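Local coordinates for putative polysaccharide biosynthesis protein with aminopeptidase-like domain (Clostridium acetobutylicum, PDB 3K9T) that probably takes part in making modified polysaccharides, binding one zinc ion per subunit in an aminopeptidase-like domain that is not expected to cleave peptides, at residues I23-I33 / T188-S199; D43-L51 / V201-K209. All coordinates share one frame; numbering follows the deposited sequence.

Contact 1: I23-I33 / T188-S199. With ZN (zinc ion), chain B.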
loop_
_atom_site.group_PDB
_atom_site.type_symbol
_atom_site.label_atom_id
_atom_site.label_comp_id
_atom_site.label_asym_id
_atom_site.label_seq_id
_atom_site.Cartn_x
_atom_site.Cartn_y
_atom_site.Cartn_z
ATOM N N ILE A 23 -40.907 -11.837 -10.895
ATOM C CA ILE A 23 -40.934 -10.383 -10.805
ATOM C C ILE A 23 -42.223 -9.907 -11.450
ATOM O O ILE A 23 -42.970 -9.110 -10.870
ATOM C CB ILE A 23 -39.696 -9.739 -11.507
ATOM C CG1 ILE A 23 -38.409 -10.016 -10.684
ATOM C CG2 ILE A 23 -39.955 -8.199 -11.840
ATOM C CD1 ILE A 23 -37.113 -9.750 -11.433
ATOM N N GLU A 24 -42.506 -10.406 -12.643
ATOM C CA GLU A 24 -43.701 -9.950 -13.348
ATOM C C GLU A 24 -44.971 -10.231 -12.525
ATOM O O GLU A 24 -45.840 -9.374 -12.427
ATOM C CB GLU A 24 -43.772 -10.611 -14.718
ATOM C CG GLU A 24 -44.837 -10.065 -15.634
ATOM C CD GLU A 24 -44.765 -10.705 -17.002
ATOM O OE1 GLU A 24 -45.075 -11.898 -17.063
ATOM O OE2 GLU A 24 -44.368 -10.051 -17.992
ATOM N N GLU A 25 -45.071 -11.435 -11.952
ATOM C CA GLU A 25 -46.192 -11.789 -11.088
ATOM C C GLU A 25 -46.283 -10.859 -9.860
ATOM O O GLU A 25 -47.369 -10.449 -9.451
ATOM C CB GLU A 25 -46.085 -13.251 -10.621
ATOM C CG GLU A 25 -47.267 -13.672 -9.727
ATOM C CD GLU A 25 -47.356 -15.175 -9.450
ATOM O OE1 GLU A 25 -46.496 -15.952 -9.901
ATOM O OE2 GLU A 25 -48.315 -15.578 -8.767
ATOM N N LEU A 26 -45.148 -10.527 -9.270
ATOM C CA LEU A 26 -45.165 -9.673 -8.094
ATOM C C LEU A 26 -45.411 -8.172 -8.422
ATOM O O LEU A 26 -45.844 -7.382 -7.560
ATOM C CB LEU A 26 -43.842 -9.852 -7.301
ATOM C CG LEU A 26 -43.578 -11.163 -6.550
ATOM C CD1 LEU A 26 -42.166 -11.218 -5.958
ATOM C CD2 LEU A 26 -44.588 -11.360 -5.444
ATOM N N PHE A 27 -45.155 -7.777 -9.663
ATOM C CA PHE A 27 -45.052 -6.344 -10.004
ATOM C C PHE A 27 -46.250 -5.479 -9.602
ATOM O O PHE A 27 -46.067 -4.448 -8.961
ATOM C CB PHE A 27 -44.731 -6.198 -11.494
ATOM C CG PHE A 27 -44.572 -4.794 -11.953
ATOM C CD1 PHE A 27 -43.466 -4.057 -11.585
ATOM C CD2 PHE A 27 -45.552 -4.195 -12.733
ATOM C CE1 PHE A 27 -43.334 -2.741 -12.006
ATOM C CE2 PHE A 27 -45.419 -2.909 -13.169
ATOM C CZ PHE A 27 -44.308 -2.173 -12.811
ATOM N N PRO A 28 -47.481 -5.907 -9.938
ATOM C CA PRO A 28 -48.677 -5.115 -9.698
ATOM C C PRO A 28 -49.080 -4.869 -8.256
ATOM O O PRO A 28 -49.865 -3.953 -8.005
ATOM C CB PRO A 28 -49.771 -5.958 -10.338
ATOM C CG PRO A 28 -49.101 -6.865 -11.211
ATOM C CD PRO A 28 -47.844 -7.193 -10.541
ATOM N N ILE A 29 -48.576 -5.683 -7.338
ATOM C CA ILE A 29 -48.980 -5.645 -5.951
ATOM C C ILE A 29 -48.396 -4.422 -5.256
ATOM O O ILE A 29 -47.219 -4.105 -5.424
ATOM C CB ILE A 29 -48.532 -6.958 -5.223
ATOM C CG1 ILE A 29 -49.314 -8.164 -5.742
ATOM C CG2 ILE A 29 -48.693 -6.831 -3.731
ATOM C CD1 ILE A 29 -48.590 -9.497 -5.563
ATOM N N CYS A 30 -49.228 -3.765 -4.454
ATOM C CA CYS A 30 -48.853 -2.585 -3.714
ATOM C C CYS A 30 -48.239 -2.903 -2.332
ATOM O O CYS A 30 -48.917 -2.905 -1.297
ATOM C CB CYS A 30 -50.068 -1.702 -3.542
ATOM S SG CYS A 30 -49.657 -0.061 -2.901
ATOM N N ARG A 31 -46.937 -3.174 -2.320
ATOM C CA ARG A 31 -46.204 -3.312 -1.067
ATOM C C ARG A 31 -45.958 -1.954 -0.388
ATOM O O ARG A 31 -45.939 -0.916 -1.004
ATOM C CB ARG A 31 -44.855 -3.973 -1.329
ATOM C CG ARG A 31 -44.928 -5.426 -1.700
ATOM C CD ARG A 31 -43.718 -5.900 -2.484
ATOM N NE ARG A 31 -43.750 -5.356 -3.846
ATOM C CZ ARG A 31 -44.352 -5.933 -4.875
ATOM N NH1 ARG A 31 -44.969 -7.109 -4.736
ATOM N NH2 ARG A 31 -44.344 -5.334 -6.052
ATOM N N SER A 32 -45.779 -2.000 0.910
ATOM C CA SER A 32 -45.282 -0.881 1.695
ATOM C C SER A 32 -44.489 -1.566 2.843
ATOM O O SER A 32 -44.222 -2.779 2.772
ATOM C CB SER A 32 -46.435 -0.011 2.211
ATOM O OG SER A 32 -45.962 1.109 2.944
ATOM N N ILE A 33 -44.129 -0.825 3.889
ATOM C CA ILE A 33 -43.421 -1.433 5.019
ATOM C C ILE A 33 -44.303 -2.373 5.853
ATOM O O ILE A 33 -43.802 -3.120 6.675
ATOM C CB ILE A 33 -42.733 -0.408 5.915
ATOM C CG1 ILE A 33 -43.694 0.654 6.428
ATOM C CG2 ILE A 33 -41.591 0.259 5.155
ATOM C CD1 ILE A 33 -43.052 1.439 7.620
ATOM N N THR A 188 -38.787 -6.010 1.190
ATOM C CA THR A 188 -40.086 -6.286 0.574
ATOM C C THR A 188 -41.082 -5.120 0.536
ATOM O O THR A 188 -42.240 -5.302 0.149
ATOM C CB THR A 188 -40.723 -7.412 1.328
ATOM O OG1 THR A 188 -40.655 -7.098 2.723
ATOM C CG2 THR A 188 -39.966 -8.719 1.034
ATOM N N CYS A 189 -40.596 -3.925 0.879
ATOM C CA CYS A 189 -41.436 -2.759 1.081
ATOM C C CYS A 189 -41.707 -1.909 -0.174
ATOM O O CYS A 189 -42.628 -1.089 -0.171
ATOM C CB CYS A 189 -40.790 -1.887 2.146
ATOM S SG CYS A 189 -39.098 -1.384 1.710
ATOM N N HIS A 190 -40.916 -2.073 -1.234
ATOM C CA HIS A 190 -41.159 -1.299 -2.453
ATOM C C HIS A 190 -42.293 -1.888 -3.293
ATOM O O HIS A 190 -42.334 -3.107 -3.515
ATOM C CB HIS A 190 -39.920 -1.229 -3.302
ATOM C CG HIS A 190 -38.871 -0.325 -2.756
ATOM N ND1 HIS A 190 -38.559 -0.272 -1.416
ATOM C CD2 HIS A 190 -38.034 0.537 -3.380
ATOM C CE1 HIS A 190 -37.569 0.582 -1.241
ATOM N NE2 HIS A 190 -37.238 1.088 -2.414
ATOM N N PRO A 191 -43.198 -1.030 -3.769
ATOM C CA PRO A 191 -44.346 -1.475 -4.586
ATOM C C PRO A 191 -43.970 -1.812 -6.041
ATOM O O PRO A 191 -43.030 -2.616 -6.218
ATOM C CB PRO A 191 -45.364 -0.331 -4.424
ATOM C CG PRO A 191 -44.531 0.862 -4.077
ATOM C CD PRO A 191 -43.353 0.364 -3.322
ATOM N N SER A 192 -44.657 -1.237 -7.045
ATOM C CA SER A 192 -44.432 -1.613 -8.472
ATOM C C SER A 192 -43.196 -0.965 -9.111
ATOM O O SER A 192 -43.300 -0.091 -9.977
ATOM C CB SER A 192 -45.671 -1.307 -9.333
ATOM O OG SER A 192 -46.812 -1.993 -8.860
HETATM N N MSE A 193 -42.030 -1.391 -8.639
HETATM C CA MSE A 193 -40.739 -1.046 -9.222
HETATM C C MSE A 193 -39.929 -2.352 -9.241
HETATM O O MSE A 193 -40.023 -3.168 -8.308
HETATM C CB MSE A 193 -40.030 0.045 -8.424
HETATM C CG MSE A 193 -40.756 1.417 -8.444
HETATM SE SE MSE A 193 -40.038 2.515 -7.072
HETATM C CE MSE A 193 -40.889 1.657 -5.511
ATOM N N CYS A 194 -39.152 -2.535 -10.304
ATOM C CA CYS A 194 -38.479 -3.781 -10.565
ATOM C C CYS A 194 -37.052 -3.925 -9.997
ATOM O O CYS A 194 -36.839 -4.783 -9.175
ATOM C CB CYS A 194 -38.509 -4.045 -12.072
ATOM S SG CYS A 194 -40.197 -4.361 -12.676
ATOM N N ASN A 195 -36.088 -3.111 -10.418
ATOM C CA ASN A 195 -34.725 -3.242 -9.922
ATOM C C ASN A 195 -34.676 -3.004 -8.407
ATOM O O ASN A 195 -34.092 -3.795 -7.634
ATOM C CB ASN A 195 -33.747 -2.324 -10.673
ATOM C CG ASN A 195 -32.337 -2.983 -10.869
ATOM O OD1 ASN A 195 -32.225 -4.202 -10.945
ATOM N ND2 ASN A 195 -31.287 -2.167 -10.965
ATOM N N ASP A 196 -35.358 -1.952 -7.972
ATOM C CA ASP A 196 -35.479 -1.624 -6.551
ATOM C C ASP A 196 -36.973 -1.753 -6.137
ATOM O O ASP A 196 -37.711 -0.793 -6.319
ATOM C CB ASP A 196 -34.941 -0.202 -6.344
ATOM C CG ASP A 196 -35.089 0.279 -4.926
ATOM O OD1 ASP A 196 -35.102 -0.580 -4.029
ATOM O OD2 ASP A 196 -35.214 1.509 -4.696
ATOM N N ASN A 197 -37.446 -2.907 -5.613
ATOM C CA ASN A 197 -36.627 -4.107 -5.335
ATOM C C ASN A 197 -37.305 -5.463 -5.510
ATOM O O ASN A 197 -37.166 -6.346 -4.636
ATOM C CB ASN A 197 -36.012 -4.075 -3.916
ATOM C CG ASN A 197 -35.052 -5.244 -3.666
ATOM O OD1 ASN A 197 -34.305 -5.661 -4.558
ATOM N ND2 ASN A 197 -35.088 -5.794 -2.448
ATOM N N LEU A 198 -37.993 -5.664 -6.640
ATOM C CA LEU A 198 -38.485 -7.008 -6.962
ATOM C C LEU A 198 -37.314 -7.879 -7.417
ATOM O O LEU A 198 -37.388 -9.086 -7.345
ATOM C CB LEU A 198 -39.599 -7.018 -8.045
ATOM C CG LEU A 198 -40.908 -6.460 -7.523
ATOM C CD1 LEU A 198 -41.967 -6.480 -8.582
ATOM C CD2 LEU A 198 -41.347 -7.235 -6.250
ATOM N N SER A 199 -36.231 -7.295 -7.897
ATOM C CA SER A 199 -35.112 -8.121 -8.390
ATOM C C SER A 199 -34.454 -8.916 -7.236
ATOM O O SER A 199 -34.182 -10.110 -7.359
ATOM C CB SER A 199 -34.100 -7.249 -9.126
ATOM O OG SER A 199 -33.530 -6.257 -8.277
HETATM ZN ZN ZN B . -35.633 2.248 -2.950
HETATM O O HOH W 1 -42.410 -5.224 3.746
#
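R31 reaches from the loop after helix 12-26 into the turns of 188-199, and its side chain can be followed outward. CB, CG and CD pass the carbonyl oxygen of T188, with CD 3.1 Å from T188 O. A bend at chi3 (-72°) then turns the guanidinium back toward its own segment. NE donates to H190 O at 2.7 Å. NH2 gives a nearly straight bond to P191 O (3.0 Å, 175° at the hydrogen), arriving above the carbonyl plane while M193 N approaches from the opposite face. NH1 and NH2 also share L26 O, and NH1 bonds T41 of helix 36-45. L198 CD2 lies over the centre of one guanidinium face, 3.6 Å from CZ. Bonds along the edge and a methyl on the face thus fix the rotation of this buried group.

F27 supplies a second junction: its carbonyl O accepts from S192 OG at 2.6 Å, and S192 CB sits over one face of its ring in a CH-pi contact, 3.9 Å from the centroid. C194 SG approaches that ring obliquely, while L198 CD1 lies near the ring plane at the edge.

The H190 carbonyl gripped by R31 belongs to a zinc ligand: H190 NE2 and D196 OD2 bind the metal, joined by H325. This backbone bond is consistent with R31 helping to hold the ligand-bearing turn, although it does not touch the imidazole. Around this junction, L26 packs on helix 36-45, I23 touches A202 of helix 194-211, and C30 and S32 meet strand 70-79.

Contact 2: D43-L51 / V201-K209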
loop_
_atom_site.group_PDB
_atom_site.type_symbol
_atom_site.label_atom_id
_atom_site.label_comp_id
_atom_site.label_asym_id
_atom_site.label_seq_id
_atom_site.Cartn_x
_atom_site.Cartn_y
_atom_site.Cartn_z
ATOM N N ASP A 43 -47.253 -14.751 0.042
ATOM C CA ASP A 43 -47.971 -15.897 -0.512
ATOM C C ASP A 43 -47.308 -16.391 -1.787
ATOM O O ASP A 43 -47.135 -17.603 -1.996
ATOM C CB ASP A 43 -49.440 -15.566 -0.803
ATOM C CG ASP A 43 -50.232 -15.309 0.450
ATOM O OD1 ASP A 43 -49.858 -15.839 1.494
ATOM O OD2 ASP A 43 -51.236 -14.591 0.395
ATOM N N ILE A 44 -46.944 -15.448 -2.649
ATOM C CA ILE A 44 -46.366 -15.797 -3.937
ATOM C C ILE A 44 -45.004 -16.418 -3.736
ATOM O O ILE A 44 -44.707 -17.435 -4.353
ATOM C CB ILE A 44 -46.349 -14.596 -4.936
ATOM C CG1 ILE A 44 -47.818 -14.231 -5.285
ATOM C CG2 ILE A 44 -45.495 -14.968 -6.166
ATOM C CD1 ILE A 44 -48.100 -12.821 -5.776
ATOM N N ILE A 45 -44.203 -15.838 -2.840
ATOM C CA ILE A 45 -42.899 -16.408 -2.535
ATOM C C ILE A 45 -43.044 -17.865 -2.068
ATOM O O ILE A 45 -42.227 -18.719 -2.443
ATOM C CB ILE A 45 -42.092 -15.585 -1.476
ATOM C CG1 ILE A 45 -41.720 -14.212 -2.045
ATOM C CG2 ILE A 45 -40.796 -16.365 -1.087
ATOM C CD1 ILE A 45 -41.373 -13.091 -0.986
ATOM N N ARG A 46 -44.098 -18.157 -1.291
ATOM C CA ARG A 46 -44.273 -19.494 -0.720
ATOM C C ARG A 46 -44.763 -20.482 -1.745
ATOM O O ARG A 46 -44.903 -21.633 -1.435
ATOM C CB ARG A 46 -45.156 -19.481 0.537
ATOM C CG ARG A 46 -44.332 -19.084 1.805
ATOM C CD ARG A 46 -45.158 -18.952 3.031
ATOM N NE ARG A 46 -46.179 -17.940 2.835
ATOM C CZ ARG A 46 -47.238 -17.757 3.622
ATOM N NH1 ARG A 46 -47.464 -18.527 4.708
ATOM N NH2 ARG A 46 -48.080 -16.785 3.310
ATOM N N LYS A 47 -45.039 -20.028 -2.967
ATOM C CA LYS A 47 -45.243 -20.939 -4.079
ATOM C C LYS A 47 -43.903 -21.477 -4.587
ATOM O O LYS A 47 -43.871 -22.447 -5.323
ATOM C CB LYS A 47 -45.996 -20.290 -5.231
ATOM C CG LYS A 47 -47.434 -19.981 -4.915
ATOM C CD LYS A 47 -48.211 -19.699 -6.164
ATOM C CE LYS A 47 -47.975 -18.322 -6.683
ATOM N NZ LYS A 47 -48.692 -18.151 -7.947
ATOM N N HIS A 48 -42.805 -20.881 -4.157
ATOM C CA HIS A 48 -41.476 -21.312 -4.562
ATOM C C HIS A 48 -40.646 -21.923 -3.431
ATOM O O HIS A 48 -39.918 -22.903 -3.647
ATOM C CB HIS A 48 -40.714 -20.117 -5.152
ATOM C CG HIS A 48 -41.332 -19.579 -6.398
ATOM N ND1 HIS A 48 -40.923 -19.968 -7.651
ATOM C CD2 HIS A 48 -42.348 -18.699 -6.586
ATOM C CE1 HIS A 48 -41.649 -19.340 -8.562
ATOM N NE2 HIS A 48 -42.517 -18.559 -7.942
ATOM N N ILE A 49 -40.695 -21.309 -2.254
ATOM C CA ILE A 49 -39.935 -21.801 -1.108
ATOM C C ILE A 49 -40.801 -21.751 0.167
ATOM O O ILE A 49 -41.770 -20.988 0.249
ATOM C CB ILE A 49 -38.600 -20.981 -0.872
ATOM C CG1 ILE A 49 -38.890 -19.507 -0.562
ATOM C CG2 ILE A 49 -37.683 -21.081 -2.069
ATOM C CD1 ILE A 49 -37.730 -18.708 0.067
ATOM N N PRO A 50 -40.459 -22.572 1.167
ATOM C CA PRO A 50 -41.189 -22.436 2.386
ATOM C C PRO A 50 -40.742 -21.148 3.053
ATOM O O PRO A 50 -39.602 -20.711 2.811
ATOM C CB PRO A 50 -40.725 -23.648 3.211
ATOM C CG PRO A 50 -39.958 -24.503 2.279
ATOM C CD PRO A 50 -39.373 -23.546 1.306
ATOM N N LEU A 51 -41.634 -20.518 3.818
ATOM C CA LEU A 51 -41.244 -19.435 4.697
ATOM C C LEU A 51 -42.006 -19.537 5.991
ATOM O O LEU A 51 -43.150 -19.991 6.031
ATOM C CB LEU A 51 -41.568 -18.063 4.142
ATOM C CG LEU A 51 -40.874 -17.425 2.965
ATOM C CD1 LEU A 51 -41.723 -16.188 2.618
ATOM C CD2 LEU A 51 -39.371 -17.087 3.236
ATOM N N VAL A 201 -35.816 -9.680 -4.334
ATOM C CA VAL A 201 -36.822 -10.581 -3.821
ATOM C C VAL A 201 -36.841 -11.824 -4.696
ATOM O O VAL A 201 -36.731 -12.918 -4.171
ATOM C CB VAL A 201 -38.243 -9.942 -3.755
ATOM C CG1 VAL A 201 -39.288 -11.018 -3.394
ATOM C CG2 VAL A 201 -38.255 -8.847 -2.757
ATOM N N ALA A 202 -36.939 -11.659 -6.025
ATOM C CA ALA A 202 -37.000 -12.842 -6.907
ATOM C C ALA A 202 -35.681 -13.593 -6.917
ATOM O O ALA A 202 -35.702 -14.826 -6.934
ATOM C CB ALA A 202 -37.454 -12.509 -8.310
ATOM N N LEU A 203 -34.544 -12.882 -6.847
ATOM C CA LEU A 203 -33.232 -13.563 -6.870
ATOM C C LEU A 203 -33.014 -14.464 -5.658
ATOM O O LEU A 203 -32.661 -15.619 -5.790
ATOM C CB LEU A 203 -32.074 -12.562 -7.011
ATOM C CG LEU A 203 -30.660 -13.118 -6.780
ATOM C CD1 LEU A 203 -30.350 -13.962 -7.937
ATOM C CD2 LEU A 203 -29.572 -12.050 -6.591
ATOM N N ILE A 204 -33.177 -13.900 -4.478
ATOM C CA ILE A 204 -32.961 -14.599 -3.219
ATOM C C ILE A 204 -33.920 -15.803 -3.167
ATOM O O ILE A 204 -33.537 -16.871 -2.704
ATOM C CB ILE A 204 -33.145 -13.561 -2.052
ATOM C CG1 ILE A 204 -31.951 -12.607 -2.024
ATOM C CG2 ILE A 204 -33.271 -14.128 -0.743
ATOM C CD1 ILE A 204 -30.689 -13.269 -1.944
ATOM N N THR A 205 -35.131 -15.657 -3.713
ATOM C CA THR A 205 -36.073 -16.767 -3.751
ATOM C C THR A 205 -35.465 -17.957 -4.500
ATOM O O THR A 205 -35.434 -19.092 -3.983
ATOM C CB THR A 205 -37.428 -16.336 -4.307
ATOM O OG1 THR A 205 -37.985 -15.392 -3.384
ATOM C CG2 THR A 205 -38.401 -17.547 -4.455
ATOM N N PHE A 206 -34.912 -17.679 -5.673
ATOM C CA PHE A 206 -34.296 -18.720 -6.482
ATOM C C PHE A 206 -32.963 -19.256 -5.942
ATOM O O PHE A 206 -32.639 -20.408 -6.159
ATOM C CB PHE A 206 -34.229 -18.298 -7.953
ATOM C CG PHE A 206 -35.526 -18.546 -8.679
ATOM C CD1 PHE A 206 -36.599 -17.684 -8.525
ATOM C CD2 PHE A 206 -35.695 -19.680 -9.451
ATOM C CE1 PHE A 206 -37.804 -17.929 -9.157
ATOM C CE2 PHE A 206 -36.893 -19.929 -10.094
ATOM C CZ PHE A 206 -37.947 -19.051 -9.960
ATOM N N ILE A 207 -32.209 -18.437 -5.225
ATOM C CA ILE A 207 -31.012 -18.931 -4.577
ATOM C C ILE A 207 -31.459 -19.925 -3.517
ATOM O O ILE A 207 -30.957 -21.028 -3.499
ATOM C CB ILE A 207 -30.148 -17.823 -3.970
ATOM C CG1 ILE A 207 -29.521 -17.021 -5.112
ATOM C CG2 ILE A 207 -29.043 -18.431 -3.056
ATOM C CD1 ILE A 207 -29.113 -15.662 -4.681
ATOM N N ALA A 208 -32.421 -19.533 -2.680
ATOM C CA ALA A 208 -32.992 -20.424 -1.639
ATOM C C ALA A 208 -33.499 -21.732 -2.273
ATOM O O ALA A 208 -33.207 -22.827 -1.789
ATOM C CB ALA A 208 -34.110 -19.724 -0.864
ATOM N N LYS A 209 -34.189 -21.594 -3.398
ATOM C CA LYS A 209 -34.757 -22.735 -4.089
ATOM C C LYS A 209 -33.667 -23.733 -4.537
ATOM O O LYS A 209 -33.854 -24.943 -4.415
ATOM C CB LYS A 209 -35.583 -22.242 -5.272
ATOM C CG LYS A 209 -36.450 -23.299 -5.859
ATOM C CD LYS A 209 -37.035 -22.929 -7.223
ATOM C CE LYS A 209 -38.073 -21.857 -7.167
ATOM N NZ LYS A 209 -39.081 -22.082 -8.286
#
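H48 and I49, in the turn leaving helix 36-45, pack with I45 against helix 194-211 in the aminopeptidase-like alpha/beta fold. V201, T205 and A208, four and three residues apart, lie on one side of the helix, and K209 reaches round to join them by the end of its side chain. T205 is central: its CG2 lies 3.5 Å from H48 CB, and its OG1 is 3.8 Å from I45 CG2. One turn earlier in the helix, I45 CD1 meets V201 CG1 at 3.8 Å, the two side chains crossing at about a right angle. On the later side, I49 places CD1 3.9 Å from A208 CB and CG2 against T205 O.

A second shell positions these groups. T205 OG1 donates to V201 O at 2.9 Å, from the opposite face of that carbonyl to T205 N, which holds the hydroxyl against its own helix. I45 O accepts from both H48 N and I49 N, closing the turn. Farther out, I49 and A208 both touch Y172 of strand 166-174, and T205 rests on F224 of strand 219-225.

K209, whose chain turns at chi3 (-70°), carries CE over one face of the F206 ring, 3.7 Å above its plane, and NZ donates to H48 ND1 at 2.9 Å, only 7° out of the imidazole plane.

In the fold
From the N terminus, the end of helix 12-26 and the loop after it form 23-33, and the end of helix 36-45 and the turn after it open 43-51, before strand 52-57 and the insert. The chain returns by strand 181-187 to the zinc-binding turns and helix 194-211. Contact 1 closes a loop of 154 residues and contact 2 one of 149. Their segments alternate along the chain, so the two closures cross without nesting. Segments 23-33 and 43-51 also meet directly, through the E25 OE2–K47 NZ salt bridge (2.7 Å) and I29–I44 packing. Contacts 1 and 2, centres 14 Å apart, fasten both to helix 194-211, whose first turn carries the zinc ligand D196.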